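Local coordinates for UDP-glucose:anthocyanidin 3-O-glucosyltransferase (Clitoria ternatea, PDB 4REN), which is a plant glycosyltransferase of the GT-B clan, built of two Rossmann-like domains, each with a parallel sheet, at residues Phe10-Gly15 against Ala115-Ser120; His17-Leu22 against Asn46-Thr51; Asp66-Gly71 against Leu82-Ser87; Ile132-Asn137 against Ala208-Phe213. One frame throughout, in Å; residues are numbered along the deposited sequence.

Contact 1: residues Phe10-Gly15 against Ala115-Ser120; sequences FPFPFG and AFVTSS. With P5M (2-(3,4-dihydroxy-5-methoxyphenyl)-3,5,7-trihydroxychromenium), chain B.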
# COMPACT_ATOMS: atom_id res chain seq x y z
N PHE A 10 -4.93 3.73 -15.90
CA PHE A 10 -6.15 3.42 -15.16
C PHE A 10 -5.84 3.06 -13.71
O PHE A 10 -5.54 1.91 -13.40
CB PHE A 10 -6.90 2.25 -15.82
CG PHE A 10 -7.53 2.59 -17.14
CD1 PHE A 10 -8.71 3.32 -17.19
CD2 PHE A 10 -6.96 2.17 -18.32
CE1 PHE A 10 -9.30 3.63 -18.40
CE2 PHE A 10 -7.54 2.47 -19.54
CZ PHE A 10 -8.71 3.20 -19.58
N PRO A 11 -5.92 4.06 -12.81
CA PRO A 11 -5.68 3.77 -11.40
C PRO A 11 -6.89 3.10 -10.76
O PRO A 11 -8.00 3.20 -11.30
CB PRO A 11 -5.52 5.16 -10.80
CG PRO A 11 -6.37 6.03 -11.65
CD PRO A 11 -6.22 5.48 -13.05
N PHE A 12 -6.68 2.40 -9.65
CA PHE A 12 -7.78 2.01 -8.79
C PHE A 12 -8.12 3.30 -8.06
O PHE A 12 -7.35 3.76 -7.22
CB PHE A 12 -7.33 0.92 -7.82
CG PHE A 12 -8.47 0.15 -7.20
CD1 PHE A 12 -9.47 -0.39 -7.99
CD2 PHE A 12 -8.52 -0.04 -5.83
CE1 PHE A 12 -10.51 -1.10 -7.42
CE2 PHE A 12 -9.55 -0.75 -5.26
CZ PHE A 12 -10.55 -1.28 -6.06
N PRO A 13 -9.28 3.89 -8.39
CA PRO A 13 -9.59 5.29 -8.06
C PRO A 13 -9.90 5.52 -6.59
O PRO A 13 -10.88 6.20 -6.28
CB PRO A 13 -10.86 5.55 -8.88
CG PRO A 13 -11.52 4.22 -8.97
CD PRO A 13 -10.41 3.21 -9.05
N PHE A 14 -9.07 4.99 -5.69
CA PHE A 14 -9.35 5.11 -4.26
C PHE A 14 -8.11 5.32 -3.39
O PHE A 14 -7.18 4.52 -3.43
CB PHE A 14 -10.13 3.88 -3.77
CG PHE A 14 -11.40 3.62 -4.52
CD1 PHE A 14 -12.55 4.34 -4.24
CD2 PHE A 14 -11.44 2.65 -5.51
CE1 PHE A 14 -13.72 4.09 -4.93
CE2 PHE A 14 -12.61 2.40 -6.21
CZ PHE A 14 -13.75 3.12 -5.92
N GLY A 15 -8.13 6.40 -2.62
CA GLY A 15 -7.15 6.67 -1.58
C GLY A 15 -5.71 6.26 -1.80
O GLY A 15 -4.99 6.89 -2.58
N ALA A 115 -3.62 -3.22 -10.82
CA ALA A 115 -3.98 -4.61 -11.09
C ALA A 115 -5.45 -4.93 -10.82
O ALA A 115 -5.99 -5.87 -11.39
CB ALA A 115 -3.08 -5.55 -10.31
N PHE A 116 -6.09 -4.13 -9.97
CA PHE A 116 -7.48 -4.38 -9.59
C PHE A 116 -8.47 -3.99 -10.69
O PHE A 116 -9.56 -4.55 -10.78
CB PHE A 116 -7.83 -3.66 -8.28
CG PHE A 116 -7.10 -4.21 -7.08
CD1 PHE A 116 -6.38 -5.39 -7.16
CD2 PHE A 116 -7.15 -3.54 -5.87
CE1 PHE A 116 -5.71 -5.89 -6.05
CE2 PHE A 116 -6.48 -4.03 -4.76
CZ PHE A 116 -5.76 -5.21 -4.85
N VAL A 117 -8.09 -3.02 -11.53
CA VAL A 117 -8.91 -2.65 -12.67
C VAL A 117 -8.68 -3.68 -13.78
O VAL A 117 -8.05 -3.39 -14.80
CB VAL A 117 -8.57 -1.23 -13.18
CG1 VAL A 117 -9.67 -0.70 -14.08
CG2 VAL A 117 -8.38 -0.29 -12.00
N THR A 118 -9.20 -4.88 -13.56
CA THR A 118 -8.98 -6.00 -14.47
C THR A 118 -9.73 -5.83 -15.78
O THR A 118 -9.45 -6.54 -16.75
CB THR A 118 -9.39 -7.33 -13.81
OG1 THR A 118 -10.79 -7.31 -13.52
CG2 THR A 118 -8.61 -7.55 -12.53
N SER A 119 -10.68 -4.91 -15.81
CA SER A 119 -11.43 -4.61 -17.03
C SER A 119 -10.56 -3.90 -18.06
O SER A 119 -10.88 -3.90 -19.25
CB SER A 119 -12.67 -3.78 -16.71
OG SER A 119 -13.70 -4.57 -16.15
N SER A 120 -9.47 -3.29 -17.61
CA SER A 120 -8.58 -2.58 -18.52
C SER A 120 -7.74 -3.55 -19.34
O SER A 120 -7.18 -3.18 -20.38
CB SER A 120 -7.68 -1.62 -17.74
OG SER A 120 -6.94 -2.31 -16.76
O30 P5M B . -3.93 -6.47 -1.53
C2 P5M B . -5.19 -6.55 -1.03
C3 P5M B . -6.03 -5.34 -0.84
C9 P5M B . -5.56 -4.07 -1.15
C10 P5M B . -6.39 -2.97 -0.95
O27 P5M B . -5.91 -1.73 -1.27
C1 P5M B . -5.73 -7.79 -0.70
C6 P5M B . -7.03 -7.90 -0.19
O29 P5M B . -7.51 -9.13 0.12
C5 P5M B . -7.84 -6.79 0.00
C4 P5M B . -7.40 -5.51 -0.30
O12 P5M B . -8.21 -4.43 -0.11
C11 P5M B . -7.77 -3.16 -0.41
C14 P5M B . -8.74 -2.05 -0.16
C15 P5M B . -9.88 -2.39 0.56
C16 P5M B . -10.86 -1.45 0.86
O22 P5M B . -11.96 -1.81 1.57
C19 P5M B . -8.54 -0.75 -0.62
C18 P5M B . -9.46 0.26 -0.37
O21 P5M B . -9.25 1.53 -0.83
C23 P5M B . -8.09 2.25 -0.42
C17 P5M B . -10.69 -0.05 0.40
O24 P5M B . -11.63 0.89 0.67

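Contact 2: residues His17-Leu22 against Asn46-Thr51; sequences HLPPLL and NAFLFT. With P5M (2-(3,4-dihydroxy-5-methoxyphenyl)-3,5,7-trihydroxychromenium), chain B.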
# COMPACT_ATOMS: atom_id res chain seq x y z
N HIS A 17 -4.33 3.94 -3.39
CA HIS A 17 -3.94 3.41 -4.69
C HIS A 17 -3.61 4.52 -5.69
O HIS A 17 -3.15 4.25 -6.80
CB HIS A 17 -5.05 2.52 -5.27
CG HIS A 17 -5.17 1.19 -4.61
ND1 HIS A 17 -4.72 0.02 -5.20
CD2 HIS A 17 -5.70 0.82 -3.42
CE1 HIS A 17 -4.97 -1.00 -4.40
NE2 HIS A 17 -5.56 -0.54 -3.31
N LEU A 18 -3.84 5.76 -5.29
CA LEU A 18 -3.67 6.90 -6.20
C LEU A 18 -2.27 7.55 -6.21
O LEU A 18 -1.69 7.72 -7.28
CB LEU A 18 -4.78 7.94 -5.98
CG LEU A 18 -6.18 7.53 -6.44
CD1 LEU A 18 -7.24 8.44 -5.82
CD2 LEU A 18 -6.27 7.57 -7.96
N PRO A 19 -1.73 7.91 -5.03
CA PRO A 19 -0.37 8.47 -5.06
C PRO A 19 0.73 7.57 -5.66
O PRO A 19 1.54 8.09 -6.42
CB PRO A 19 -0.08 8.76 -3.58
CG PRO A 19 -1.41 8.98 -2.98
CD PRO A 19 -2.31 8.00 -3.68
N PRO A 20 0.75 6.25 -5.35
CA PRO A 20 1.86 5.46 -5.89
C PRO A 20 1.85 5.32 -7.41
O PRO A 20 2.92 5.12 -7.99
CB PRO A 20 1.66 4.08 -5.24
CG PRO A 20 0.79 4.33 -4.07
CD PRO A 20 -0.11 5.43 -4.48
N LEU A 21 0.68 5.41 -8.04
CA LEU A 21 0.61 5.30 -9.49
C LEU A 21 0.93 6.61 -10.20
O LEU A 21 1.60 6.62 -11.23
CB LEU A 21 -0.75 4.76 -9.94
CG LEU A 21 -0.87 4.51 -11.45
CD1 LEU A 21 0.29 3.67 -11.94
CD2 LEU A 21 -2.18 3.83 -11.77
N LEU A 22 0.43 7.72 -9.66
CA LEU A 22 0.79 9.04 -10.17
C LEU A 22 2.30 9.25 -10.05
O LEU A 22 2.92 9.86 -10.92
CB LEU A 22 0.03 10.14 -9.42
CG LEU A 22 0.41 11.58 -9.77
CD1 LEU A 22 0.22 11.83 -11.25
CD2 LEU A 22 -0.41 12.58 -8.97
N ASN A 46 -9.71 12.22 -9.05
CA ASN A 46 -8.98 13.33 -9.67
C ASN A 46 -8.96 14.57 -8.78
O ASN A 46 -7.97 15.30 -8.75
CB ASN A 46 -9.55 13.67 -11.04
CG ASN A 46 -9.29 12.59 -12.07
OD1 ASN A 46 -8.38 11.78 -11.91
ND2 ASN A 46 -10.07 12.59 -13.14
N ALA A 47 -10.06 14.80 -8.07
CA ALA A 47 -10.12 15.90 -7.11
C ALA A 47 -9.15 15.63 -5.97
O ALA A 47 -8.66 16.56 -5.32
CB ALA A 47 -11.53 16.07 -6.58
N PHE A 48 -8.87 14.36 -5.73
CA PHE A 48 -7.97 13.95 -4.65
C PHE A 48 -6.51 14.20 -5.00
O PHE A 48 -5.74 14.68 -4.16
CB PHE A 48 -8.19 12.47 -4.31
CG PHE A 48 -7.34 11.98 -3.18
CD1 PHE A 48 -7.61 12.39 -1.88
CD2 PHE A 48 -6.30 11.11 -3.40
CE1 PHE A 48 -6.83 11.94 -0.82
CE2 PHE A 48 -5.52 10.65 -2.35
CZ PHE A 48 -5.79 11.06 -1.06
N LEU A 49 -6.12 13.88 -6.23
CA LEU A 49 -4.73 14.00 -6.66
C LEU A 49 -4.37 15.38 -7.20
O LEU A 49 -3.39 15.99 -6.77
CB LEU A 49 -4.41 12.95 -7.73
CG LEU A 49 -4.19 11.50 -7.29
CD1 LEU A 49 -3.85 10.64 -8.50
CD2 LEU A 49 -3.08 11.41 -6.25
N PHE A 50 -5.17 15.87 -8.14
CA PHE A 50 -4.75 16.98 -8.99
C PHE A 50 -5.29 18.36 -8.60
O PHE A 50 -5.08 19.33 -9.32
CB PHE A 50 -5.10 16.67 -10.45
CG PHE A 50 -4.61 15.33 -10.92
CD1 PHE A 50 -3.27 15.13 -11.21
CD2 PHE A 50 -5.49 14.27 -11.08
CE1 PHE A 50 -2.81 13.90 -11.65
CE2 PHE A 50 -5.04 13.04 -11.52
CZ PHE A 50 -3.70 12.85 -11.80
N THR A 51 -5.97 18.44 -7.46
CA THR A 51 -6.50 19.72 -7.00
C THR A 51 -5.39 20.73 -6.72
O THR A 51 -5.31 21.77 -7.37
CB THR A 51 -7.38 19.56 -5.74
OG1 THR A 51 -8.60 18.89 -6.08
CG2 THR A 51 -7.72 20.92 -5.15
O30 P5M B . -3.93 -6.47 -1.53
C2 P5M B . -5.19 -6.55 -1.03
C3 P5M B . -6.03 -5.34 -0.84
C9 P5M B . -5.56 -4.07 -1.15
C10 P5M B . -6.39 -2.97 -0.95
O27 P5M B . -5.91 -1.73 -1.27
C1 P5M B . -5.73 -7.79 -0.70
C6 P5M B . -7.03 -7.90 -0.19
O29 P5M B . -7.51 -9.13 0.12
C5 P5M B . -7.84 -6.79 0.00
C4 P5M B . -7.40 -5.51 -0.30
O12 P5M B . -8.21 -4.43 -0.11
C11 P5M B . -7.77 -3.16 -0.41
C14 P5M B . -8.74 -2.05 -0.16
C15 P5M B . -9.88 -2.39 0.56
C16 P5M B . -10.86 -1.45 0.86
O22 P5M B . -11.96 -1.81 1.57
C19 P5M B . -8.54 -0.75 -0.62
C18 P5M B . -9.46 0.26 -0.37
O21 P5M B . -9.25 1.53 -0.83
C23 P5M B . -8.09 2.25 -0.42
C17 P5M B . -10.69 -0.05 0.40
O24 P5M B . -11.63 0.89 0.67

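Contact 3: residues Asp66-Gly71 against Leu82-Ser87; sequences DGIPEG and LDLFLS. With P5M (2-(3,4-dihydroxy-5-methoxyphenyl)-3,5,7-trihydroxychromenium), chain B.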
# COMPACT_ATOMS: atom_id res chain seq x y z
N ASP A 66 -17.98 7.10 -11.49
CA ASP A 66 -17.59 6.42 -10.26
C ASP A 66 -18.45 5.18 -10.01
O ASP A 66 -18.17 4.39 -9.10
CB ASP A 66 -17.64 7.38 -9.06
CG ASP A 66 -19.01 8.02 -8.85
OD1 ASP A 66 -19.98 7.62 -9.54
OD2 ASP A 66 -19.12 8.91 -7.99
N GLY A 67 -19.49 5.02 -10.82
CA GLY A 67 -20.39 3.89 -10.67
C GLY A 67 -21.51 4.16 -9.70
O GLY A 67 -22.37 3.30 -9.48
N ILE A 68 -21.51 5.35 -9.11
CA ILE A 68 -22.52 5.74 -8.14
C ILE A 68 -23.53 6.68 -8.80
O ILE A 68 -23.26 7.87 -8.95
CB ILE A 68 -21.89 6.46 -6.93
CG1 ILE A 68 -20.71 5.66 -6.38
CG2 ILE A 68 -22.93 6.70 -5.85
CD1 ILE A 68 -20.03 6.30 -5.19
N PRO A 69 -24.70 6.14 -9.18
CA PRO A 69 -25.76 6.95 -9.79
C PRO A 69 -26.17 8.08 -8.86
O PRO A 69 -26.09 7.91 -7.65
CB PRO A 69 -26.92 5.96 -9.94
CG PRO A 69 -26.27 4.62 -9.98
CD PRO A 69 -25.09 4.73 -9.06
N GLU A 70 -26.58 9.21 -9.42
CA GLU A 70 -26.92 10.37 -8.60
C GLU A 70 -28.12 10.07 -7.72
O GLU A 70 -29.06 9.38 -8.13
CB GLU A 70 -27.19 11.59 -9.47
CG GLU A 70 -27.16 12.91 -8.70
CD GLU A 70 -27.62 14.08 -9.55
OE1 GLU A 70 -28.65 13.95 -10.24
OE2 GLU A 70 -26.95 15.14 -9.52
N GLY A 71 -28.09 10.58 -6.49
CA GLY A 71 -29.17 10.35 -5.55
C GLY A 71 -28.89 9.18 -4.62
O GLY A 71 -29.37 9.14 -3.50
N LEU A 82 -15.98 0.49 -4.18
CA LEU A 82 -15.06 -0.24 -5.05
C LEU A 82 -15.88 -1.10 -6.01
O LEU A 82 -15.63 -1.10 -7.22
CB LEU A 82 -14.11 -1.13 -4.24
CG LEU A 82 -13.51 -0.62 -2.93
CD1 LEU A 82 -12.41 -1.56 -2.45
CD2 LEU A 82 -12.98 0.80 -3.05
N ASP A 83 -16.85 -1.82 -5.46
CA ASP A 83 -17.74 -2.67 -6.25
C ASP A 83 -18.49 -1.88 -7.32
O ASP A 83 -18.59 -2.32 -8.47
CB ASP A 83 -18.75 -3.37 -5.33
CG ASP A 83 -18.16 -4.55 -4.60
OD1 ASP A 83 -17.21 -5.17 -5.14
OD2 ASP A 83 -18.64 -4.88 -3.50
N LEU A 84 -19.03 -0.73 -6.94
CA LEU A 84 -19.80 0.10 -7.85
C LEU A 84 -18.95 0.59 -9.03
O LEU A 84 -19.41 0.60 -10.17
CB LEU A 84 -20.43 1.28 -7.12
CG LEU A 84 -21.60 0.95 -6.20
CD1 LEU A 84 -22.23 2.21 -5.63
CD2 LEU A 84 -22.64 0.14 -6.94
N PHE A 85 -17.70 0.97 -8.75
CA PHE A 85 -16.80 1.39 -9.82
C PHE A 85 -16.41 0.20 -10.70
O PHE A 85 -16.36 0.32 -11.92
CB PHE A 85 -15.54 2.05 -9.25
CG PHE A 85 -14.47 2.27 -10.27
CD1 PHE A 85 -14.54 3.33 -11.17
CD2 PHE A 85 -13.38 1.41 -10.35
CE1 PHE A 85 -13.56 3.53 -12.12
CE2 PHE A 85 -12.40 1.60 -11.30
CZ PHE A 85 -12.48 2.66 -12.18
N LEU A 86 -16.13 -0.94 -10.07
CA LEU A 86 -15.76 -2.13 -10.82
C LEU A 86 -16.91 -2.62 -11.69
O LEU A 86 -16.69 -3.24 -12.73
CB LEU A 86 -15.30 -3.25 -9.87
CG LEU A 86 -13.95 -3.06 -9.17
CD1 LEU A 86 -13.68 -4.20 -8.19
CD2 LEU A 86 -12.83 -2.96 -10.19
N SER A 87 -18.14 -2.32 -11.27
CA SER A 87 -19.33 -2.74 -12.01
C SER A 87 -19.53 -1.92 -13.28
O SER A 87 -20.33 -2.28 -14.14
CB SER A 87 -20.57 -2.64 -11.12
OG SER A 87 -20.93 -1.28 -10.91
O30 P5M B . -3.93 -6.47 -1.53
C2 P5M B . -5.19 -6.55 -1.03
C3 P5M B . -6.03 -5.34 -0.84
C9 P5M B . -5.56 -4.07 -1.15
C10 P5M B . -6.39 -2.97 -0.95
O27 P5M B . -5.91 -1.73 -1.27
C1 P5M B . -5.73 -7.79 -0.70
C6 P5M B . -7.03 -7.90 -0.19
O29 P5M B . -7.51 -9.13 0.12
C5 P5M B . -7.84 -6.79 0.00
C4 P5M B . -7.40 -5.51 -0.30
O12 P5M B . -8.21 -4.43 -0.11
C11 P5M B . -7.77 -3.16 -0.41
C14 P5M B . -8.74 -2.05 -0.16
C15 P5M B . -9.88 -2.39 0.56
C16 P5M B . -10.86 -1.45 0.86
O22 P5M B . -11.96 -1.81 1.57
C19 P5M B . -8.54 -0.75 -0.62
C18 P5M B . -9.46 0.26 -0.37
O21 P5M B . -9.25 1.53 -0.83
C23 P5M B . -8.09 2.25 -0.42
C17 P5M B . -10.69 -0.05 0.40
O24 P5M B . -11.63 0.89 0.67

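Contact 4: residues Ile132-Asn137 against Ala208-Phe213; sequences IAFWPN and AVVVNF. With P5M (2-(3,4-dihydroxy-5-methoxyphenyl)-3,5,7-trihydroxychromenium), chain B.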
# COMPACT_ATOMS: atom_id res chain seq x y z
N ILE A 132 0.04 -3.24 -18.88
CA ILE A 132 1.00 -3.24 -17.78
C ILE A 132 0.29 -3.10 -16.44
O ILE A 132 -0.40 -2.12 -16.19
CB ILE A 132 2.03 -2.10 -17.95
CG1 ILE A 132 2.73 -2.23 -19.30
CG2 ILE A 132 3.04 -2.12 -16.82
CD1 ILE A 132 3.68 -1.09 -19.61
N ALA A 133 0.46 -4.10 -15.57
CA ALA A 133 -0.21 -4.12 -14.27
C ALA A 133 0.64 -3.46 -13.19
O ALA A 133 1.82 -3.78 -13.02
CB ALA A 133 -0.56 -5.55 -13.88
N PHE A 134 0.03 -2.53 -12.44
CA PHE A 134 0.72 -1.87 -11.34
C PHE A 134 0.28 -2.47 -10.00
O PHE A 134 -0.91 -2.59 -9.72
CB PHE A 134 0.44 -0.37 -11.37
CG PHE A 134 1.14 0.40 -10.29
CD1 PHE A 134 2.53 0.49 -10.27
CD2 PHE A 134 0.42 1.05 -9.30
CE1 PHE A 134 3.18 1.21 -9.28
CE2 PHE A 134 1.06 1.77 -8.31
CZ PHE A 134 2.44 1.85 -8.30
N TRP A 135 1.26 -2.84 -9.18
CA TRP A 135 0.98 -3.51 -7.91
C TRP A 135 1.49 -2.71 -6.71
O TRP A 135 2.64 -2.87 -6.29
CB TRP A 135 1.60 -4.91 -7.90
CG TRP A 135 1.14 -5.75 -6.76
CD1 TRP A 135 1.79 -5.96 -5.58
CD2 TRP A 135 -0.08 -6.50 -6.69
NE1 TRP A 135 1.05 -6.79 -4.78
CE2 TRP A 135 -0.10 -7.14 -5.44
CE3 TRP A 135 -1.16 -6.69 -7.56
CZ2 TRP A 135 -1.16 -7.96 -5.04
CZ3 TRP A 135 -2.20 -7.50 -7.17
CH2 TRP A 135 -2.20 -8.12 -5.91
N PRO A 136 0.62 -1.85 -6.15
CA PRO A 136 0.96 -1.02 -5.00
C PRO A 136 0.65 -1.71 -3.67
O PRO A 136 0.65 -1.05 -2.63
CB PRO A 136 0.03 0.18 -5.17
CG PRO A 136 -1.20 -0.42 -5.78
CD PRO A 136 -0.72 -1.54 -6.67
N ASN A 137 0.40 -3.01 -3.71
CA ASN A 137 0.04 -3.75 -2.50
C ASN A 137 1.26 -4.41 -1.85
O ASN A 137 2.39 -4.19 -2.29
CB ASN A 137 -1.02 -4.80 -2.82
CG ASN A 137 -2.14 -4.27 -3.68
OD1 ASN A 137 -2.50 -4.87 -4.69
ND2 ASN A 137 -2.70 -3.13 -3.29
N ALA A 208 3.94 -6.65 -18.60
CA ALA A 208 4.81 -6.53 -17.44
C ALA A 208 3.97 -6.31 -16.18
O ALA A 208 2.84 -5.84 -16.26
CB ALA A 208 5.79 -5.39 -17.62
N VAL A 209 4.53 -6.66 -15.03
CA VAL A 209 3.92 -6.32 -13.76
C VAL A 209 4.90 -5.45 -12.99
O VAL A 209 6.04 -5.85 -12.75
CB VAL A 209 3.55 -7.57 -12.93
CG1 VAL A 209 2.94 -7.17 -11.60
CG2 VAL A 209 2.59 -8.45 -13.70
N VAL A 210 4.47 -4.24 -12.62
CA VAL A 210 5.35 -3.29 -11.96
C VAL A 210 5.07 -3.25 -10.46
O VAL A 210 4.04 -2.73 -10.03
CB VAL A 210 5.21 -1.88 -12.56
CG1 VAL A 210 6.14 -0.91 -11.87
CG2 VAL A 210 5.50 -1.92 -14.05
N VAL A 211 5.99 -3.80 -9.67
CA VAL A 211 5.84 -3.83 -8.22
C VAL A 211 6.39 -2.56 -7.58
O VAL A 211 7.55 -2.20 -7.79
CB VAL A 211 6.52 -5.07 -7.61
CG1 VAL A 211 6.45 -5.02 -6.09
CG2 VAL A 211 5.86 -6.34 -8.12
N ASN A 212 5.56 -1.89 -6.79
CA ASN A 212 5.97 -0.66 -6.11
C ASN A 212 6.73 -0.97 -4.82
O ASN A 212 6.34 -0.51 -3.75
CB ASN A 212 4.74 0.19 -5.81
CG ASN A 212 5.09 1.64 -5.54
OD1 ASN A 212 5.89 2.24 -6.26
ND2 ASN A 212 4.49 2.21 -4.50
N PHE A 213 7.81 -1.74 -4.92
CA PHE A 213 8.57 -2.14 -3.75
C PHE A 213 10.06 -2.31 -4.08
O PHE A 213 10.47 -2.11 -5.22
CB PHE A 213 7.99 -3.42 -3.16
CG PHE A 213 8.39 -3.67 -1.73
CD1 PHE A 213 8.18 -2.71 -0.76
CD2 PHE A 213 8.96 -4.88 -1.36
CE1 PHE A 213 8.54 -2.94 0.55
CE2 PHE A 213 9.33 -5.12 -0.05
CZ PHE A 213 9.12 -4.14 0.91
O30 P5M B . -3.93 -6.47 -1.53
C2 P5M B . -5.19 -6.55 -1.03
C3 P5M B . -6.03 -5.34 -0.84
C9 P5M B . -5.56 -4.07 -1.15
C10 P5M B . -6.39 -2.97 -0.95
O27 P5M B . -5.91 -1.73 -1.27
C1 P5M B . -5.73 -7.79 -0.70
C6 P5M B . -7.03 -7.90 -0.19
O29 P5M B . -7.51 -9.13 0.12
C5 P5M B . -7.84 -6.79 0.00
C4 P5M B . -7.40 -5.51 -0.30
O12 P5M B . -8.21 -4.43 -0.11
C11 P5M B . -7.77 -3.16 -0.41
C14 P5M B . -8.74 -2.05 -0.16
C15 P5M B . -9.88 -2.39 0.56
C16 P5M B . -10.86 -1.45 0.86
O22 P5M B . -11.96 -1.81 1.57
C19 P5M B . -8.54 -0.75 -0.62
C18 P5M B . -9.46 0.26 -0.37
O21 P5M B . -9.25 1.53 -0.83
C23 P5M B . -8.09 2.25 -0.42
C17 P5M B . -10.69 -0.05 0.40
O24 P5M B . -11.63 0.89 0.67

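Contact 1: residues Phe10-Gly15 against Ala115-Ser120
Phe12 lies against Phe116 in a T-shaped stack. The edge of the Phe116 ring is directed at one face of Phe12, with ring centroids 5.2 Å apart and planes at 89°. The first carbon of the Phe116 side chain joins in. Its CB sits 3.9 Å from the centroid of the Phe12 ring, 20° off the normal, which makes a CH-pi contact. The opposite face of Phe12 is covered by Phe14 CD2, so the ring is held between two phenylalanines. Phe12 CG stands anti to the backbone N (chi1 -162°), which turns the ring to Phe116.

Val117 comes at the edge of the same ring, with its CG2 4.2 Å from Phe12 CD1. The same methyl reaches the backbone, 3.6 Å from Pro11 O. Farther along, Phe10 CD2 is 3.9 Å from Ser120 CB.

The next shell helps to place these groups. Ser120 OG donates to Val117 O, a bond very short in the model, and is also hydrogen-bonded to Trp131 NE1. Asp114 OD2 is hydrogen-bonded to Phe116 N. Inverse gamma turns centred on Pro13 and Val117 bend the two chains. His17 adds its own edge-to-face pair with Phe12. Phe10 also packs on Leu93 and Ile97 of helix 89-104.

The bound P5M lies at the edge of the Phe116 ring, with Phe116 CE2 3.7 Å from P5M C9. No hydrogen bond crosses between the two segments. The contact therefore rests on aromatic and apolar surfaces, and the ring stack forms a largely non-polar part of the pocket wall beside P5M.

Contact 2: residues His17-Leu22 against Asn46-Thr51
Leu18 and Leu49 meet at the centre of this apolar contact, with Leu18 CB 3.8 Å from Leu49 CD1. Leu49 has CG anti to the carbonyl carbon (chi1 -77°), which brings both branches against Leu18. They lie at the start of helix 19-31, and CD2 of Leu49 comes 3.9 Å from Pro19 N. Leu18 turns CD1 to Phe48, 3.7 Å from Phe48 CD2, an oblique approach to that ring. Pro19 CD touches the edge of the Phe48 ring more loosely.

Leu22 and Leu49 reach toward each other tip to tip, with Leu22 CD2 4.0 Å from Leu49 CD1. With CG anti to the backbone N (chi1 175°), Leu22 extends across to Phe50, where its CD1 is 3.7 Å from Phe50 CE1. Leu49 CB covers one face of the Phe50 ring.

His17 turns from this packing to P5M. Its NE2 is hydrogen-bonded to P5M O27, and either could be the donor. The bond is modelled very short, so its exact length is doubtful. Asp114 OD1 is hydrogen-bonded to His17 ND1, which fixes the ring's rotation.

Helix 19-31 thus rests on the end of helix 43-49. Asn46 and Phe50 also pack on Val61 of strand 59-64, while Pro20 and Leu21 touch Phe134 of strand 131-135.

Contact 3: residues Asp66-Gly71 against Leu82-Ser87
Gly67 packs directly on the backbone of helix 80-86. Its CA is 3.5 Å from Leu84 O in a CA-H...O contact, with an angle of 155° at the hydrogen. The glycine CA is 4.5 Å from Phe85 CA. Without a side chain here, the loop can lie flat on the helix. Gly67 also has a positive phi of 88°, which suits glycine.

Asp66 O continues this close layer. It lies 3.4 Å from Phe85 CA and 3.5 Å from Phe85 CB, near the plane of the Phe85 ring at its edge. It makes no hydrogen bond with Phe85 N, because the angle is poor. Leu84 CB lies 3.7 Å from Gly67 O.

The contact thins out beyond Gly67. Ile68 and Leu84 cross at about a right angle, and the touch is between Ile68 CG1 and Leu84 CD1 at 3.8 Å. The chain from Pro69 on is exposed in the single molecule, although Pro69 and Glu70 touch a crystal neighbour. Ser87 is exposed too, but its OG is tied back to Leu84 O.

The buried flank is different. Phe85 packs on Pro13 and Thr42. One helical turn back, Leu82 CD1 is 3.7 Å from P5M C17, so the helix has one side on the loop and another on the ligand.

Ile68 N donates to Asp66 OD1 and comes from above the carboxylate plane. This is an Asx turn. It shapes the loop that leaves strand 59-64, an outer strand of the parallel sheet, on its way to helix 80-86.

Contact 4: residues Ile132-Asn137 against Ala208-Phe213
Parallel beta pairing joins Ala133 and Trp135 of strand 131-135 to the neighbouring strand 208-211. Ala133 N donates to Ala208 O at 3.0 Å, and Ala133 O accepts from Val210 N at 2.7 Å. Trp135 repeats the pattern two residues on. Its N donates to Val210 O at 2.9 Å, and its O accepts from Asn212 N at 3.1 Å. Each of these two residues thus bridges a pair of residues on the other strand, as parallel sheets require.

The strands belong to the seven-stranded parallel sheet of a Rossmann-like domain. Strand 110-114 pairs with the far edge of 131-135, and strand 233-235 follows 208-211.

Side chains alternate between the two faces. On one, Ile132 CG2 meets Val210 CG2 at 3.7 Å. Phe134 lies on the same face, with CG anti to the backbone N (chi1 -178°), and its ring passes Asn212 obliquely. Phe134 CZ is 3.8 Å from Asn212 CB, and the ring and amide planes are 52° apart. Leu24 of helix 19-31 also touches Phe134. On the other face, Ala133 CB and Val209 CG2 are 4.3 Å apart. Asn137 OD1 sits over the Trp135 ring, and Asn137 CB is 3.6 Å from P5M O30.

How the contacts relate
All four contacts lie in the domain with the seven-stranded sheet, and each touches P5M. Along the chain, contacts 2 and 3 fall between the two segments of contact 1, and contact 4 comes later. Contact 1 touches all three others. Its centre is about 12 Å from those of contacts 2 and 4 and about 13 Å from that of contact 3. Contacts 2 and 4 also touch each other. Contact 3 touches neither, and its centre is about 25 Å from that of contact 4. Contact 4 pairs two strands of the sheet and runs on into the loops after them. Together the contacts place residues from several strand-to-helix connections around one ligand.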